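Local coordinates for pectate lyase (Bacillus, PDB 3VMV), which probably cleaves the polygalacturonate chains of pectin by an eliminative, lyase-type reaction, as a secreted enzyme of polysaccharide lyase family 1, at residues A[113-125]-A[149-161]. Sequence-based numbering, arbitrary orientation.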
loop_
_atom_site.group_PDB
_atom_site.type_symbol
_atom_site.label_atom_id
_atom_site.label_comp_id
_atom_site.label_asym_id
_atom_site.label_seq_id
_atom_site.Cartn_x
_atom_site.Cartn_y
_atom_site.Cartn_z
ATOM N N HIS A 113 1.331 2.129 -12.720
ATOM C CA HIS A 113 0.570 1.051 -13.293
ATOM C C HIS A 113 1.347 0.211 -14.308
ATOM O O HIS A 113 2.351 0.613 -14.855
ATOM C CB HIS A 113 -0.708 1.625 -13.943
ATOM C CG HIS A 113 -0.424 2.526 -15.113
ATOM N ND1 HIS A 113 -0.422 2.071 -16.417
ATOM C CD2 HIS A 113 -0.132 3.849 -15.181
ATOM C CE1 HIS A 113 -0.138 3.072 -17.236
ATOM N NE2 HIS A 113 0.048 4.163 -16.512
ATOM N N HIS A 114 0.843 -1.006 -14.480
ATOM C CA HIS A 114 1.385 -1.982 -15.426
ATOM C C HIS A 114 2.866 -2.196 -15.140
ATOM O O HIS A 114 3.672 -2.283 -16.080
ATOM C CB HIS A 114 1.135 -1.597 -16.888
ATOM C CG HIS A 114 -0.313 -1.599 -17.242
ATOM N ND1 HIS A 114 -1.121 -0.491 -17.071
ATOM C CD2 HIS A 114 -1.114 -2.589 -17.698
ATOM C CE1 HIS A 114 -2.353 -0.791 -17.458
ATOM N NE2 HIS A 114 -2.373 -2.053 -17.859
ATOM N N VAL A 115 3.199 -2.357 -13.857
ATOM C CA VAL A 115 4.601 -2.554 -13.482
ATOM C C VAL A 115 4.938 -4.039 -13.571
ATOM O O VAL A 115 4.501 -4.836 -12.749
ATOM C CB VAL A 115 4.899 -2.000 -12.089
ATOM C CG1 VAL A 115 6.442 -2.062 -11.786
ATOM C CG2 VAL A 115 4.450 -0.516 -12.035
ATOM N N ARG A 116 5.711 -4.414 -14.584
ATOM C CA ARG A 116 6.212 -5.782 -14.730
ATOM C C ARG A 116 7.715 -5.884 -14.395
ATOM O O ARG A 116 8.149 -6.819 -13.712
ATOM C CB ARG A 116 5.987 -6.299 -16.154
ATOM C CG ARG A 116 6.716 -7.617 -16.399
ATOM C CD ARG A 116 6.172 -8.399 -17.573
ATOM N NE ARG A 116 7.045 -9.541 -17.861
ATOM C CZ ARG A 116 7.083 -10.687 -17.177
ATOM N NH1 ARG A 116 6.275 -10.922 -16.153
ATOM N NH2 ARG A 116 7.940 -11.634 -17.543
ATOM N N GLU A 117 8.500 -4.932 -14.899
ATOM C CA GLU A 117 9.965 -4.953 -14.681
ATOM C C GLU A 117 10.357 -4.486 -13.275
ATOM O O GLU A 117 9.525 -3.992 -12.522
ATOM C CB GLU A 117 10.655 -4.133 -15.760
ATOM C CG GLU A 117 10.409 -4.698 -17.157
ATOM C CD GLU A 117 11.101 -3.900 -18.240
ATOM O OE1 GLU A 117 12.308 -3.608 -18.077
ATOM O OE2 GLU A 117 10.440 -3.562 -19.250
ATOM N N GLY A 118 11.638 -4.619 -12.909
ATOM C CA GLY A 118 12.030 -4.277 -11.553
ATOM C C GLY A 118 11.529 -5.309 -10.560
ATOM O O GLY A 118 11.729 -6.510 -10.729
ATOM N N GLU A 119 10.886 -4.840 -9.495
ATOM C CA GLU A 119 10.209 -5.763 -8.588
ATOM C C GLU A 119 8.859 -6.188 -9.169
ATOM O O GLU A 119 8.207 -7.070 -8.613
ATOM C CB GLU A 119 9.933 -5.100 -7.225
ATOM C CG GLU A 119 11.164 -4.589 -6.475
ATOM C CD GLU A 119 11.962 -5.708 -5.811
ATOM O OE1 GLU A 119 11.519 -6.894 -5.863
ATOM O OE2 GLU A 119 13.050 -5.406 -5.224
ATOM N N GLY A 120 8.418 -5.539 -10.248
ATOM C CA GLY A 120 7.090 -5.785 -10.792
ATOM C C GLY A 120 5.996 -5.261 -9.869
ATOM O O GLY A 120 4.844 -5.729 -9.894
ATOM N N THR A 121 6.354 -4.271 -9.070
ATOM C CA THR A 121 5.454 -3.789 -8.026
ATOM C C THR A 121 5.387 -2.267 -8.049
ATOM O O THR A 121 6.411 -1.592 -8.212
ATOM C CB THR A 121 5.970 -4.286 -6.667
ATOM O OG1 THR A 121 5.831 -5.726 -6.617
ATOM C CG2 THR A 121 5.177 -3.678 -5.501
ATOM N N ALA A 122 4.188 -1.704 -7.896
ATOM C CA ALA A 122 4.047 -0.252 -8.040
ATOM C C ALA A 122 4.794 0.496 -6.910
ATOM O O ALA A 122 5.515 1.448 -7.184
ATOM C CB ALA A 122 2.559 0.171 -8.098
ATOM N N ILE A 123 4.578 0.098 -5.647
ATOM C CA ILE A 123 5.402 0.629 -4.565
ATOM C C ILE A 123 5.818 -0.517 -3.675
ATOM O O ILE A 123 4.977 -1.197 -3.093
ATOM C CB ILE A 123 4.676 1.671 -3.722
ATOM C CG1 ILE A 123 4.168 2.796 -4.614
ATOM C CG2 ILE A 123 5.639 2.255 -2.655
ATOM C CD1 ILE A 123 3.356 3.898 -3.847
ATOM N N GLU A 124 7.126 -0.740 -3.566
ATOM C CA GLU A 124 7.681 -1.704 -2.635
ATOM C C GLU A 124 8.276 -0.971 -1.460
ATOM O O GLU A 124 9.133 -0.104 -1.661
ATOM C CB GLU A 124 8.754 -2.570 -3.314
ATOM C CG GLU A 124 9.535 -3.398 -2.230
ATOM C CD GLU A 124 10.298 -4.643 -2.707
ATOM O OE1 GLU A 124 9.676 -5.713 -2.957
ATOM O OE2 GLU A 124 11.548 -4.580 -2.769
ATOM N N VAL A 125 7.849 -1.299 -0.236
ATOM C CA VAL A 125 8.358 -0.619 0.945
ATOM C C VAL A 125 9.118 -1.666 1.768
ATOM O O VAL A 125 8.517 -2.616 2.240
ATOM C CB VAL A 125 7.205 -0.022 1.770
ATOM C CG1 VAL A 125 7.736 0.701 2.970
ATOM C CG2 VAL A 125 6.301 0.907 0.917
ATOM N N SER A 149 -1.411 -14.607 -13.349
ATOM C CA SER A 149 -1.486 -13.799 -12.137
ATOM C C SER A 149 -0.120 -13.236 -11.764
ATOM O O SER A 149 -0.061 -12.328 -10.975
ATOM C CB SER A 149 -2.027 -14.630 -10.968
ATOM O OG SER A 149 -1.129 -15.711 -10.716
ATOM N N ASP A 150 0.976 -13.790 -12.312
ATOM C CA ASP A 150 2.319 -13.386 -11.920
ATOM C C ASP A 150 2.993 -12.496 -12.967
ATOM O O ASP A 150 4.156 -12.103 -12.806
ATOM C CB ASP A 150 3.215 -14.612 -11.697
ATOM C CG ASP A 150 2.765 -15.465 -10.550
ATOM O OD1 ASP A 150 2.311 -14.909 -9.543
ATOM O OD2 ASP A 150 2.880 -16.702 -10.652
ATOM N N TYR A 151 2.277 -12.174 -14.056
ATOM C CA TYR A 151 2.894 -11.349 -15.117
ATOM C C TYR A 151 3.308 -10.014 -14.529
ATOM O O TYR A 151 4.436 -9.543 -14.758
ATOM C CB TYR A 151 1.935 -11.166 -16.295
ATOM C CG TYR A 151 2.532 -10.445 -17.483
ATOM C CD1 TYR A 151 3.225 -11.140 -18.450
ATOM C CD2 TYR A 151 2.409 -9.063 -17.617
ATOM C CE1 TYR A 151 3.769 -10.487 -19.545
ATOM C CE2 TYR A 151 2.942 -8.404 -18.690
ATOM C CZ TYR A 151 3.616 -9.124 -19.660
ATOM O OH TYR A 151 4.143 -8.457 -20.739
ATOM N N TYR A 152 2.365 -9.390 -13.812
ATOM C CA TYR A 152 2.667 -8.285 -12.910
ATOM C C TYR A 152 2.790 -8.858 -11.521
ATOM O O TYR A 152 2.192 -9.930 -11.225
ATOM C CB TYR A 152 1.539 -7.240 -12.963
ATOM C CG TYR A 152 1.283 -6.743 -14.380
ATOM C CD1 TYR A 152 2.199 -5.914 -15.029
ATOM C CD2 TYR A 152 0.115 -7.120 -15.054
ATOM C CE1 TYR A 152 1.965 -5.481 -16.340
ATOM C CE2 TYR A 152 -0.129 -6.691 -16.357
ATOM C CZ TYR A 152 0.783 -5.872 -16.978
ATOM O OH TYR A 152 0.536 -5.472 -18.291
ATOM N N ASP A 153 3.521 -8.157 -10.643
ATOM C CA ASP A 153 3.638 -8.628 -9.254
ATOM C C ASP A 153 2.679 -7.849 -8.353
ATOM O O ASP A 153 1.473 -8.042 -8.464
ATOM C CB ASP A 153 5.103 -8.586 -8.779
ATOM C CG ASP A 153 5.371 -9.467 -7.551
ATOM O OD1 ASP A 153 4.444 -10.106 -7.023
ATOM O OD2 ASP A 153 6.558 -9.529 -7.121
ATOM N N GLY A 154 3.171 -7.041 -7.428
ATOM C CA GLY A 154 2.238 -6.381 -6.504
ATOM C C GLY A 154 1.831 -4.972 -6.859
ATOM O O GLY A 154 2.395 -4.352 -7.742
ATOM N N LEU A 155 0.851 -4.438 -6.140
ATOM C CA LEU A 155 0.604 -3.030 -6.247
ATOM C C LEU A 155 1.309 -2.293 -5.139
ATOM O O LEU A 155 2.188 -1.488 -5.425
ATOM C CB LEU A 155 -0.899 -2.706 -6.285
ATOM C CG LEU A 155 -1.554 -3.166 -7.606
ATOM C CD1 LEU A 155 -3.018 -2.766 -7.601
ATOM C CD2 LEU A 155 -0.842 -2.593 -8.851
ATOM N N VAL A 156 0.966 -2.551 -3.884
ATOM C CA VAL A 156 1.755 -1.978 -2.782
ATOM C C VAL A 156 2.143 -3.077 -1.835
ATOM O O VAL A 156 1.261 -3.728 -1.226
ATOM C CB VAL A 156 1.011 -0.883 -1.966
ATOM C CG1 VAL A 156 1.835 -0.499 -0.701
ATOM C CG2 VAL A 156 0.753 0.363 -2.850
ATOM N N ASP A 157 3.451 -3.375 -1.762
ATOM C CA ASP A 157 3.951 -4.468 -0.934
ATOM C C ASP A 157 4.868 -3.929 0.130
ATOM O O ASP A 157 5.679 -3.039 -0.132
ATOM C CB ASP A 157 4.742 -5.511 -1.742
ATOM C CG ASP A 157 3.880 -6.336 -2.691
ATOM O OD1 ASP A 157 2.645 -6.351 -2.578
ATOM O OD2 ASP A 157 4.472 -7.002 -3.601
ATOM N N MET A 158 4.757 -4.489 1.335
ATOM C CA MET A 158 5.609 -4.101 2.463
ATOM C C MET A 158 6.316 -5.324 2.983
ATOM O O MET A 158 5.686 -6.384 3.170
ATOM C CB MET A 158 4.724 -3.476 3.565
ATOM C CG MET A 158 3.965 -2.246 2.999
ATOM S SD MET A 158 2.788 -1.767 4.247
ATOM C CE MET A 158 1.763 -0.691 3.203
ATOM N N LYS A 159 7.612 -5.180 3.226
ATOM C CA LYS A 159 8.461 -6.314 3.585
ATOM C C LYS A 159 9.553 -5.889 4.546
ATOM O O LYS A 159 9.872 -4.689 4.673
ATOM C CB LYS A 159 9.176 -6.858 2.320
ATOM C CG LYS A 159 8.245 -7.248 1.172
ATOM C CD LYS A 159 9.047 -7.706 -0.078
ATOM C CE LYS A 159 8.108 -8.010 -1.258
ATOM N NZ LYS A 159 8.899 -8.351 -2.496
ATOM N N ARG A 160 10.188 -6.898 5.156
ATOM C CA ARG A 160 11.490 -6.717 5.812
ATOM C C ARG A 160 11.454 -5.560 6.816
ATOM O O ARG A 160 12.227 -4.602 6.741
ATOM C CB ARG A 160 12.610 -6.552 4.768
ATOM C CG ARG A 160 12.759 -7.847 3.933
ATOM C CD ARG A 160 13.954 -7.765 3.009
ATOM N NE ARG A 160 14.208 -9.095 2.447
ATOM C CZ ARG A 160 14.984 -10.031 2.992
ATOM N NH1 ARG A 160 15.628 -9.810 4.134
ATOM N NH2 ARG A 160 15.112 -11.204 2.385
ATOM N N ASN A 161 10.550 -5.692 7.780
ATOM C CA ASN A 161 10.509 -4.803 8.938
ATOM C C ASN A 161 10.111 -3.353 8.676
ATOM O O ASN A 161 10.347 -2.504 9.526
ATOM C CB ASN A 161 11.846 -4.854 9.664
ATOM C CG ASN A 161 12.155 -6.235 10.118
ATOM O OD1 ASN A 161 11.458 -6.780 10.976
ATOM N ND2 ASN A 161 13.163 -6.842 9.509
HETATM O O HOH W 1 6.341 -8.837 -12.734
HETATM O O HOH W 2 6.400 -13.314 -14.175
HETATM O O HOH W 3 9.028 -8.194 -5.796
HETATM O O HOH W 4 2.363 -4.540 -10.636
HETATM O O HOH W 5 6.929 -6.945 -4.414
#
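The guanidinium of Arg116 lies flat over one face of the Tyr151 ring in a cation-pi stack, the two planes only 19° apart, and the CD methylene sits 3.5 Å from the ring centroid in a CH-pi contact. The extended chain, with CG anti to the backbone N (chi1 170°), crosses the Tyr151 side chain at about a right angle, and the turn at NE lets NH1 donate to Tyr151 O at 2.7 Å, in the carbonyl plane on a lone pair. Arginine suits this place because one residue supplies aliphatic, cationic and donor surface together. The Tyr152 ring meets its partners differently: Val115 O and Arg116 N lie at its edge, while the edge of the His114 ring is directed at its face, offset, with the planes 78° apart.

Beyond these loops strands 123-126 and 156-158 run parallel. Val125 N donates to Asp157 O at 2.8 Å and Val125 O accepts from Lys159 N at 2.9 Å, so both polar backbone atoms of Val125 are bound to the same neighbouring strand; its branched side chain packs with CB 4.1 Å from Met158 CG, on the apolar face with Ile123 and Val156, against Ile134 of strand 132-135. On the other face Lys159 NZ reaches Glu124 OE1 at 2.8 Å in a salt bridge, and one water joins Lys159 NZ, Thr121 OG1 and Asp157 OD2, while Asp157 OD1 takes Leu180 N. Parallel strands stacked in register on successive coils are characteristic of the right-handed parallel beta-helix of pectate lyases.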